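Local coordinates for kinesin-like protein Nod (Drosophila melanogaster, PDB 3DCB) that is required for distributive segregation of non-exchange chromosomes in meiosis, and through its kinesin motor domain, the part modelled here, binds microtubules and hydrolyses ATP, at residues Arg29-Arg34 with Ile312-Cys317; Leu99-Thr104 with Leu323-Phe328. All coordinates share one frame; numbering follows the deposited sequence.

Contact 1. Residues Arg29-Arg34 with Ile312-Cys317. With ANP (phosphoaminophosphonic acid-adenylate ester), chain C.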
ATOM      1  N   ARG A  29      11.802   0.116  -2.906  1.00 12.50           N
ATOM      2  CA  ARG A  29      12.032   1.057  -3.982  1.00 13.32           C
ATOM      3  C   ARG A  29      12.888   2.199  -3.474  1.00 15.02           C
ATOM      4  O   ARG A  29      12.501   2.914  -2.555  1.00 13.91           O
ATOM      5  CB  ARG A  29      10.716   1.622  -4.504  1.00 14.08           C
ATOM      6  CG  ARG A  29      10.914   2.575  -5.666  1.00 14.17           C
ATOM      7  CD  ARG A  29       9.637   3.278  -6.060  1.00 12.74           C
ATOM      8  NE  ARG A  29       9.715   3.731  -7.445  1.00 16.09           N
ATOM      9  CZ  ARG A  29       8.789   4.461  -8.062  1.00 15.24           C
ATOM     10  NH1 ARG A  29       7.690   4.848  -7.425  1.00 17.43           N
ATOM     11  NH2 ARG A  29       8.958   4.781  -9.336  1.00 16.79           N
ATOM     12  N   GLU A  30      14.054   2.363  -4.080  1.00 16.30           N
ATOM     13  CA  GLU A  30      14.971   3.423  -3.701  1.00 18.26           C
ATOM     14  C   GLU A  30      14.454   4.790  -4.142  1.00 19.03           C
ATOM     15  O   GLU A  30      14.116   4.984  -5.308  1.00 18.06           O
ATOM     16  CB  GLU A  30      16.324   3.157  -4.338  1.00 20.13           C
ATOM     17  CG  GLU A  30      17.279   4.316  -4.267  1.00 25.32           C
ATOM     18  CD  GLU A  30      18.557   4.012  -5.004  1.00 26.88           C
ATOM     19  OE1 GLU A  30      18.470   3.532  -6.157  1.00 27.31           O
ATOM     20  OE2 GLU A  30      19.638   4.224  -4.426  1.00 28.71           O
ATOM     21  N   ALA A  31      14.398   5.740  -3.215  1.00 18.76           N
ATOM     22  CA  ALA A  31      13.927   7.071  -3.573  1.00 20.48           C
ATOM     23  C   ALA A  31      14.969   7.782  -4.431  1.00 20.89           C
ATOM     24  O   ALA A  31      16.169   7.523  -4.322  1.00 19.46           O
ATOM     25  CB  ALA A  31      13.639   7.885  -2.329  1.00 20.51           C
ATOM     26  N   PRO A  32      14.519   8.707  -5.290  1.00 21.95           N
ATOM     27  CA  PRO A  32      15.473   9.425  -6.143  1.00 23.79           C
ATOM     28  C   PRO A  32      16.376  10.290  -5.270  1.00 24.14           C
ATOM     29  O   PRO A  32      15.949  10.761  -4.217  1.00 23.47           O
ATOM     30  CB  PRO A  32      14.562  10.244  -7.055  1.00 23.50           C
ATOM     31  CG  PRO A  32      13.403  10.553  -6.159  1.00 22.63           C
ATOM     32  CD  PRO A  32      13.150   9.237  -5.457  1.00 20.07           C
ATOM     33  N   TYR A  33      17.627  10.468  -5.680  1.00 26.29           N
ATOM     34  CA  TYR A  33      18.571  11.282  -4.922  1.00 30.30           C
ATOM     35  C   TYR A  33      18.391  12.735  -5.338  1.00 31.80           C
ATOM     36  O   TYR A  33      18.557  13.065  -6.500  1.00 33.18           O
ATOM     37  CB  TYR A  33      20.010  10.842  -5.208  1.00 32.43           C
ATOM     38  CG  TYR A  33      21.025  11.401  -4.235  1.00 38.26           C
ATOM     39  CD1 TYR A  33      21.329  12.764  -4.209  1.00 40.87           C
ATOM     40  CD2 TYR A  33      21.666  10.570  -3.317  1.00 41.86           C
ATOM     41  CE1 TYR A  33      22.241  13.282  -3.293  1.00 42.80           C
ATOM     42  CE2 TYR A  33      22.577  11.078  -2.396  1.00 42.89           C
ATOM     43  CZ  TYR A  33      22.858  12.433  -2.392  1.00 43.95           C
ATOM     44  OH  TYR A  33      23.758  12.943  -1.481  1.00 45.26           O
ATOM     45  N   ARG A  34      18.053  13.603  -4.396  1.00 35.07           N
ATOM     46  CA  ARG A  34      17.855  15.009  -4.723  1.00 39.92           C
ATOM     47  C   ARG A  34      19.208  15.693  -4.943  1.00 40.54           C
ATOM     48  O   ARG A  34      20.025  15.768  -4.029  1.00 41.56           O
ATOM     49  CB  ARG A  34      17.091  15.716  -3.597  1.00 43.07           C
ATOM     50  CG  ARG A  34      16.108  16.802  -4.069  1.00 47.83           C
ATOM     51  CD  ARG A  34      14.737  16.231  -4.460  1.00 52.19           C
ATOM     52  NE  ARG A  34      14.762  15.468  -5.710  1.00 56.73           N
ATOM     53  CZ  ARG A  34      13.719  14.810  -6.218  1.00 57.20           C
ATOM     54  NH1 ARG A  34      13.844  14.149  -7.363  1.00 57.28           N
ATOM     55  NH2 ARG A  34      12.553  14.801  -5.584  1.00 57.82           N
ATOM     56  N   ILE A 312      12.895   3.516   0.716  1.00 19.12           N
ATOM     57  CA  ILE A 312      14.048   3.965   1.494  1.00 19.86           C
ATOM     58  C   ILE A 312      14.743   5.163   0.879  1.00 20.78           C
ATOM     59  O   ILE A 312      14.624   5.425  -0.320  1.00 22.19           O
ATOM     60  CB  ILE A 312      15.083   2.832   1.674  1.00 18.62           C
ATOM     61  CG1 ILE A 312      15.395   2.190   0.321  1.00 16.78           C
ATOM     62  CG2 ILE A 312      14.571   1.818   2.686  1.00 16.34           C
ATOM     63  CD1 ILE A 312      16.568   1.240   0.343  1.00 16.93           C
ATOM     64  N   SER A 313      15.478   5.887   1.708  1.00 21.89           N
ATOM     65  CA  SER A 313      16.197   7.065   1.239  1.00 23.78           C
ATOM     66  C   SER A 313      17.601   6.693   0.793  1.00 24.54           C
ATOM     67  O   SER A 313      18.228   5.804   1.358  1.00 25.47           O
ATOM     68  CB  SER A 313      16.287   8.115   2.353  1.00 23.18           C
ATOM     69  OG  SER A 313      17.516   8.827   2.276  1.00 21.64           O
ATOM     70  N   PRO A 314      18.106   7.366  -0.246  1.00 26.93           N
ATOM     71  CA  PRO A 314      19.453   7.095  -0.753  1.00 28.54           C
ATOM     72  C   PRO A 314      20.485   7.876   0.046  1.00 31.40           C
ATOM     73  O   PRO A 314      21.672   7.549   0.032  1.00 32.14           O
ATOM     74  CB  PRO A 314      19.377   7.568  -2.194  1.00 27.87           C
ATOM     75  CG  PRO A 314      18.444   8.742  -2.088  1.00 28.22           C
ATOM     76  CD  PRO A 314      17.351   8.199  -1.202  1.00 26.29           C
ATOM     77  N   HIS A 315      20.022   8.904   0.749  1.00 34.60           N
ATOM     78  CA  HIS A 315      20.911   9.746   1.540  1.00 38.74           C
ATOM     79  C   HIS A 315      21.556   9.008   2.709  1.00 40.44           C
ATOM     80  O   HIS A 315      20.935   8.166   3.355  1.00 40.28           O
ATOM     81  CB  HIS A 315      20.156  10.972   2.050  1.00 39.33           C
ATOM     82  CG  HIS A 315      19.486  11.758   0.966  1.00 40.84           C
ATOM     83  ND1 HIS A 315      20.183  12.336  -0.071  1.00 43.30           N
ATOM     84  CD2 HIS A 315      18.182  12.050   0.753  1.00 43.31           C
ATOM     85  CE1 HIS A 315      19.336  12.953  -0.878  1.00 45.22           C
ATOM     86  NE2 HIS A 315      18.114  12.794  -0.401  1.00 44.46           N
ATOM     87  N   GLN A 316      22.813   9.337   2.978  1.00 42.49           N
ATOM     88  CA  GLN A 316      23.544   8.698   4.055  1.00 44.62           C
ATOM     89  C   GLN A 316      23.042   9.089   5.433  1.00 45.08           C
ATOM     90  O   GLN A 316      22.993   8.260   6.339  1.00 46.24           O
ATOM     91  CB  GLN A 316      25.022   9.038   3.946  1.00 46.93           C
ATOM     92  CG  GLN A 316      25.867   8.402   5.015  1.00 51.58           C
ATOM     93  CD  GLN A 316      27.325   8.723   4.829  1.00 55.22           C
ATOM     94  OE1 GLN A 316      27.699   9.891   4.735  1.00 57.46           O
ATOM     95  NE2 GLN A 316      28.164   7.690   4.765  1.00 56.69           N
ATOM     96  N   CYS A 317      22.664  10.350   5.593  1.00 43.81           N
ATOM     97  CA  CYS A 317      22.182  10.817   6.878  1.00 43.02           C
ATOM     98  C   CYS A 317      20.916  10.084   7.310  1.00 42.54           C
ATOM     99  O   CYS A 317      20.425  10.302   8.416  1.00 44.37           O
ATOM    100  CB  CYS A 317      21.915  12.323   6.836  1.00 42.08           C
ATOM    101  SG  CYS A 317      20.534  12.799   5.804  1.00 44.47           S
TER
HETATM  102  PG  ANP C 401       5.505  11.109   4.002  1.00 29.39           P
HETATM  103  O1G ANP C 401       5.935   9.806   4.520  1.00 27.44           O
HETATM  104  O2G ANP C 401       5.728  12.221   5.119  1.00 32.62           O
HETATM  105  O3G ANP C 401       3.937  11.065   3.687  1.00 26.47           O
HETATM  106  PB  ANP C 401       6.199  10.443   1.331  1.00 25.25           P
HETATM  107  O1B ANP C 401       6.859   9.198   1.758  1.00 24.30           O
HETATM  108  O2B ANP C 401       4.650  10.159   1.024  1.00 21.00           O
HETATM  109  N3B ANP C 401       6.365  11.567   2.608  1.00 25.88           N
HETATM  110  PA  ANP C 401       6.057  11.456  -1.169  1.00 27.39           P
HETATM  111  O1A ANP C 401       5.375  10.247  -1.644  1.00 28.83           O
HETATM  112  O2A ANP C 401       4.995  12.527  -0.677  1.00 24.42           O
HETATM  113  O3A ANP C 401       7.024  11.091   0.100  1.00 26.46           O
HETATM  114  O5' ANP C 401       6.958  12.056  -2.338  1.00 32.67           O
HETATM  115  C5' ANP C 401       7.626  13.246  -1.851  1.00 36.48           C
HETATM  116  C4' ANP C 401       8.236  14.000  -3.038  1.00 37.56           C
HETATM  117  O4' ANP C 401       9.246  13.177  -3.699  1.00 37.12           O
HETATM  118  C3' ANP C 401       7.119  14.313  -4.073  1.00 39.11           C
HETATM  119  O3' ANP C 401       7.439  15.427  -4.880  1.00 42.51           O
HETATM  120  C2' ANP C 401       7.367  13.101  -5.045  1.00 38.92           C
HETATM  121  O2' ANP C 401       6.880  13.377  -6.363  1.00 40.34           O
HETATM  122  C1' ANP C 401       8.913  13.067  -5.099  1.00 38.82           C
HETATM  123  N9  ANP C 401       9.354  11.768  -5.615  1.00 40.14           N
HETATM  124  C8  ANP C 401       9.551  10.618  -4.890  1.00 40.35           C
HETATM  125  N7  ANP C 401       9.801   9.614  -5.682  1.00 41.44           N
HETATM  126  C5  ANP C 401       9.971  10.076  -6.947  1.00 43.01           C
HETATM  127  C6  ANP C 401      10.249   9.496  -8.202  1.00 43.72           C
HETATM  128  N6  ANP C 401      10.577   8.162  -8.290  1.00 46.92           N
HETATM  129  N1  ANP C 401      10.184  10.266  -9.317  1.00 44.72           N
HETATM  130  C2  ANP C 401       9.982  11.591  -9.231  1.00 44.23           C
HETATM  131  N3  ANP C 401       9.694  12.182  -8.070  1.00 42.44           N
HETATM  132  C4  ANP C 401       9.633  11.469  -6.931  1.00 41.61           C
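Glu30 and Ile312 pair as a parallel beta bridge where their two strands run out. Ala31 N donates to Ile312 O (2.9 Å, N-H...O 160°), and the bond from Ile312 N to Arg29 O is weak at 3.3 Å.

The aromatic contact lies farther along. The edge of His315 meets the face of Tyr33 in a T-shaped pair, planes at 66°, with His315 ND1 set off toward the rim, 3.5 Å from Tyr33 CZ. CG of Tyr33 stands anti to the backbone N (chi1 -166°), which sets the face of the ring against His315. Replacing Tyr33 by an alanine would probably leave the imidazole edge without its aromatic face and uncover one side of Pro314.

Apolar packing centres on Pro314: its CG lies 3.9 Å from Tyr33 CD2, and its CD lies 3.9 Å from Ala31 CB.

On the nucleotide side, Pro32 CD comes to 3.4 Å from ANP N7, against the adenine, while Arg29, hydrogen-bonded to Ser111, passes one guanidinium face by ANP N6.

Ser313 OG accepts from His315 N in an ST turn, leading the loop out of strand 305-312 into helix 319-334; Ile312 packs against Thr322 and Thr325 of that helix and against Val45 of strand 45-46.

Contact 2. Residues Leu99-Thr104 with Leu323-Phe328. With ANP (phosphoaminophosphonic acid-adenylate ester), chain C.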
ATOM      1  N   LEU A  99       0.741  -2.341   0.673  1.00 14.56           N
ATOM      2  CA  LEU A  99       1.061  -1.387   1.733  1.00 14.65           C
ATOM      3  C   LEU A  99       2.426  -0.721   1.606  1.00 14.63           C
ATOM      4  O   LEU A  99       3.451  -1.397   1.505  1.00 17.34           O
ATOM      5  CB  LEU A  99       0.992  -2.096   3.090  1.00 13.30           C
ATOM      6  CG  LEU A  99       1.172  -1.261   4.361  1.00 16.07           C
ATOM      7  CD1 LEU A  99       0.312  -1.871   5.445  1.00 16.45           C
ATOM      8  CD2 LEU A  99       2.645  -1.213   4.804  1.00 15.60           C
ATOM      9  N   ALA A 100       2.448   0.604   1.640  1.00 14.34           N
ATOM     10  CA  ALA A 100       3.709   1.312   1.555  1.00 14.52           C
ATOM     11  C   ALA A 100       4.069   1.918   2.923  1.00 15.69           C
ATOM     12  O   ALA A 100       3.255   2.620   3.528  1.00 17.21           O
ATOM     13  CB  ALA A 100       3.637   2.407   0.482  1.00 11.66           C
ATOM     14  N   TYR A 101       5.276   1.622   3.404  1.00 14.70           N
ATOM     15  CA  TYR A 101       5.762   2.143   4.667  1.00 14.62           C
ATOM     16  C   TYR A 101       7.197   2.593   4.479  1.00 16.26           C
ATOM     17  O   TYR A 101       7.841   2.227   3.499  1.00 16.06           O
ATOM     18  CB  TYR A 101       5.697   1.066   5.753  1.00 13.49           C
ATOM     19  CG  TYR A 101       6.736  -0.014   5.621  1.00 11.17           C
ATOM     20  CD1 TYR A 101       6.682  -0.947   4.581  1.00 10.39           C
ATOM     21  CD2 TYR A 101       7.825  -0.063   6.499  1.00 13.94           C
ATOM     22  CE1 TYR A 101       7.692  -1.895   4.409  1.00  8.63           C
ATOM     23  CE2 TYR A 101       8.839  -1.011   6.338  1.00 12.03           C
ATOM     24  CZ  TYR A 101       8.767  -1.922   5.293  1.00 13.70           C
ATOM     25  OH  TYR A 101       9.762  -2.868   5.153  1.00 11.69           O
ATOM     26  N   GLY A 102       7.689   3.399   5.415  1.00 19.20           N
ATOM     27  CA  GLY A 102       9.057   3.882   5.330  1.00 21.14           C
ATOM     28  C   GLY A 102       9.189   5.294   5.855  1.00 23.83           C
ATOM     29  O   GLY A 102       8.193   5.905   6.239  1.00 25.30           O
ATOM     30  N   GLN A 103      10.425   5.798   5.879  1.00 25.01           N
ATOM     31  CA  GLN A 103      10.747   7.150   6.351  1.00 25.02           C
ATOM     32  C   GLN A 103      10.015   8.217   5.534  1.00 23.81           C
ATOM     33  O   GLN A 103       9.732   8.019   4.357  1.00 22.21           O
ATOM     34  CB  GLN A 103      12.258   7.395   6.238  1.00 27.43           C
ATOM     35  CG  GLN A 103      12.720   8.813   6.612  1.00 30.25           C
ATOM     36  CD  GLN A 103      14.233   9.008   6.492  1.00 32.77           C
ATOM     37  OE1 GLN A 103      14.796   9.933   7.082  1.00 35.23           O
ATOM     38  NE2 GLN A 103      14.891   8.142   5.736  1.00 32.20           N
ATOM     39  N   THR A 104       9.720   9.351   6.161  1.00 22.64           N
ATOM     40  CA  THR A 104       9.032  10.444   5.473  1.00 23.45           C
ATOM     41  C   THR A 104       9.815  10.970   4.269  1.00 22.89           C
ATOM     42  O   THR A 104      11.041  11.078   4.317  1.00 23.49           O
ATOM     43  CB  THR A 104       8.750  11.630   6.427  1.00 24.70           C
ATOM     44  OG1 THR A 104       8.311  12.758   5.664  1.00 26.15           O
ATOM     45  CG2 THR A 104      10.001  12.012   7.211  1.00 24.90           C
ATOM     46  N   LEU A 323      17.985   1.192   7.500  1.00 32.87           N
ATOM     47  CA  LEU A 323      18.226  -0.130   8.074  1.00 33.18           C
ATOM     48  C   LEU A 323      17.011  -0.617   8.856  1.00 32.06           C
ATOM     49  O   LEU A 323      16.636  -1.784   8.782  1.00 32.26           O
ATOM     50  CB  LEU A 323      19.450  -0.097   8.998  1.00 35.12           C
ATOM     51  CG  LEU A 323      20.860  -0.103   8.392  1.00 36.57           C
ATOM     52  CD1 LEU A 323      20.966   0.920   7.273  1.00 38.38           C
ATOM     53  CD2 LEU A 323      21.877   0.198   9.488  1.00 38.08           C
ATOM     54  N   SER A 324      16.405   0.286   9.613  1.00 31.33           N
ATOM     55  CA  SER A 324      15.234  -0.048  10.407  1.00 30.43           C
ATOM     56  C   SER A 324      14.089  -0.458   9.485  1.00 30.66           C
ATOM     57  O   SER A 324      13.332  -1.377   9.778  1.00 30.79           O
ATOM     58  CB  SER A 324      14.822   1.163  11.248  1.00 29.63           C
ATOM     59  OG  SER A 324      13.612   0.924  11.940  1.00 33.33           O
ATOM     60  N   THR A 325      13.973   0.243   8.364  1.00 29.16           N
ATOM     61  CA  THR A 325      12.935  -0.044   7.398  1.00 27.24           C
ATOM     62  C   THR A 325      13.206  -1.372   6.697  1.00 26.50           C
ATOM     63  O   THR A 325      12.300  -2.185   6.534  1.00 26.88           O
ATOM     64  CB  THR A 325      12.836   1.073   6.343  1.00 26.92           C
ATOM     65  OG1 THR A 325      12.251   2.235   6.935  1.00 28.18           O
ATOM     66  CG2 THR A 325      12.003   0.621   5.168  1.00 25.18           C
ATOM     67  N   LEU A 326      14.452  -1.596   6.294  1.00 24.26           N
ATOM     68  CA  LEU A 326      14.799  -2.830   5.613  1.00 23.88           C
ATOM     69  C   LEU A 326      14.714  -4.055   6.521  1.00 25.28           C
ATOM     70  O   LEU A 326      14.453  -5.161   6.051  1.00 23.15           O
ATOM     71  CB  LEU A 326      16.205  -2.729   5.026  1.00 21.53           C
ATOM     72  CG  LEU A 326      16.334  -1.762   3.852  1.00 23.10           C
ATOM     73  CD1 LEU A 326      17.801  -1.605   3.464  1.00 23.47           C
ATOM     74  CD2 LEU A 326      15.518  -2.277   2.680  1.00 21.33           C
ATOM     75  N   ARG A 327      14.935  -3.865   7.819  1.00 27.27           N
ATOM     76  CA  ARG A 327      14.883  -4.989   8.745  1.00 29.09           C
ATOM     77  C   ARG A 327      13.460  -5.428   9.047  1.00 28.51           C
ATOM     78  O   ARG A 327      13.202  -6.614   9.250  1.00 28.76           O
ATOM     79  CB  ARG A 327      15.628  -4.648  10.037  1.00 30.87           C
ATOM     80  CG  ARG A 327      17.149  -4.504   9.851  1.00 35.73           C
ATOM     81  CD  ARG A 327      17.859  -4.251  11.179  1.00 41.37           C
ATOM     82  NE  ARG A 327      19.117  -3.511  11.027  1.00 45.17           N
ATOM     83  CZ  ARG A 327      20.259  -4.022  10.571  1.00 47.22           C
ATOM     84  NH1 ARG A 327      20.330  -5.300  10.208  1.00 47.25           N
ATOM     85  NH2 ARG A 327      21.341  -3.252  10.487  1.00 47.86           N
ATOM     86  N   PHE A 328      12.530  -4.477   9.074  1.00 27.69           N
ATOM     87  CA  PHE A 328      11.153  -4.844   9.341  1.00 26.66           C
ATOM     88  C   PHE A 328      10.699  -5.771   8.228  1.00 26.05           C
ATOM     89  O   PHE A 328      10.079  -6.807   8.468  1.00 24.82           O
ATOM     90  CB  PHE A 328      10.244  -3.629   9.363  1.00 26.96           C
ATOM     91  CG  PHE A 328       8.810  -3.982   9.550  1.00 28.63           C
ATOM     92  CD1 PHE A 328       8.292  -4.170  10.819  1.00 30.52           C
ATOM     93  CD2 PHE A 328       7.991  -4.214   8.450  1.00 29.35           C
ATOM     94  CE1 PHE A 328       6.982  -4.584  11.002  1.00 31.38           C
ATOM     95  CE2 PHE A 328       6.675  -4.633   8.619  1.00 29.71           C
ATOM     96  CZ  PHE A 328       6.171  -4.820   9.898  1.00 29.66           C
TER
HETATM   97  PG  ANP C 401       5.505  11.109   4.002  1.00 29.39           P
HETATM   98  O1G ANP C 401       5.935   9.806   4.520  1.00 27.44           O
HETATM   99  O2G ANP C 401       5.728  12.221   5.119  1.00 32.62           O
HETATM  100  O3G ANP C 401       3.937  11.065   3.687  1.00 26.47           O
HETATM  101  PB  ANP C 401       6.199  10.443   1.331  1.00 25.25           P
HETATM  102  O1B ANP C 401       6.859   9.198   1.758  1.00 24.30           O
HETATM  103  O2B ANP C 401       4.650  10.159   1.024  1.00 21.00           O
HETATM  104  N3B ANP C 401       6.365  11.567   2.608  1.00 25.88           N
HETATM  105  PA  ANP C 401       6.057  11.456  -1.169  1.00 27.39           P
HETATM  106  O1A ANP C 401       5.375  10.247  -1.644  1.00 28.83           O
HETATM  107  O2A ANP C 401       4.995  12.527  -0.677  1.00 24.42           O
HETATM  108  O3A ANP C 401       7.024  11.091   0.100  1.00 26.46           O
HETATM  109  O5' ANP C 401       6.958  12.056  -2.338  1.00 32.67           O
HETATM  110  C5' ANP C 401       7.626  13.246  -1.851  1.00 36.48           C
HETATM  111  C4' ANP C 401       8.236  14.000  -3.038  1.00 37.56           C
HETATM  112  O4' ANP C 401       9.246  13.177  -3.699  1.00 37.12           O
HETATM  113  C3' ANP C 401       7.119  14.313  -4.073  1.00 39.11           C
HETATM  114  O3' ANP C 401       7.439  15.427  -4.880  1.00 42.51           O
HETATM  115  C2' ANP C 401       7.367  13.101  -5.045  1.00 38.92           C
HETATM  116  O2' ANP C 401       6.880  13.377  -6.363  1.00 40.34           O
HETATM  117  C1' ANP C 401       8.913  13.067  -5.099  1.00 38.82           C
HETATM  118  N9  ANP C 401       9.354  11.768  -5.615  1.00 40.14           N
HETATM  119  C8  ANP C 401       9.551  10.618  -4.890  1.00 40.35           C
HETATM  120  N7  ANP C 401       9.801   9.614  -5.682  1.00 41.44           N
HETATM  121  C5  ANP C 401       9.971  10.076  -6.947  1.00 43.01           C
HETATM  122  C6  ANP C 401      10.249   9.496  -8.202  1.00 43.72           C
HETATM  123  N6  ANP C 401      10.577   8.162  -8.290  1.00 46.92           N
HETATM  124  N1  ANP C 401      10.184  10.266  -9.317  1.00 44.72           N
HETATM  125  C2  ANP C 401       9.982  11.591  -9.231  1.00 44.23           C
HETATM  126  N3  ANP C 401       9.694  12.182  -8.070  1.00 42.44           N
HETATM  127  C4  ANP C 401       9.633  11.469  -6.931  1.00 41.61           C
HETATM  128  O   HOH W   1      13.123   4.030   4.613  1.00 27.01           O
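The end of strand 96-102, where the chain enters the P-loop, packs on helix 319-334 through Tyr101 and Thr325. Strand and helix run at 144° to each other, their axes 9.0 Å apart at the closest.

Tyr101 does most of the touching. Its hydroxyl donates to the main-chain Thr325 O (3.0 Å), reaching it from 30° off the carbonyl plane. Beside that bond, Tyr101 CE2 touches the methyl Thr325 CG2 at 3.7 Å. The tyrosine CG sits between the backbone N and the carbonyl carbon (chi1 73°), which carries the ring across to the helix. One turn on, Phe328 turns its edge to the face of Tyr101 in a T-shaped pair, centroids 5.5 Å apart; Leu268 of helix 266-277 touches both rings.

The hydroxyl branch of Thr325 lies beside the strand end, OG1 3.9 Å from Gly102 CA. Its main polar partner is Glu321 O, one helical turn back, and a water 3.1 Å from Thr325 OG1 also reaches Gln103 N, weakly.

Beyond this, Thr104 OG1 donates to ANP O2G (2.7 Å), one hydrogen bond to the gamma-phosphate, while Gly102 O accepts from Lys108 NZ. Strand 96-102, the glycine-rich loop with Lys108, and helix 108-112 make the strand-loop-helix of a P-loop (Walker A), as in kinesin motors, consistent with the ATP site predicted over Gly102-Ser109.

Contacts 1 and 2 have their centres 12 Å apart and share the central sheet of the motor domain, in which strand 305-312 lies between strands 23-30 and 96-102, parallel to both. Along the chain the segments alternate: 29-34, 99-104, 312-317, 323-328. The last two are separated by only five residues, the loop of contact 1 leading into the helix of contact 2, and they meet where Ile312 CG2 packs on Thr325 CG2 at 3.8 Å. Both contacts reach the nucleotide, 29-34 at its adenine and 99-104 at its gamma-phosphate. The two ends of ANP are thus met by the chain leaving two strands that flank 305-312, as expected in a kinesin ATPase site.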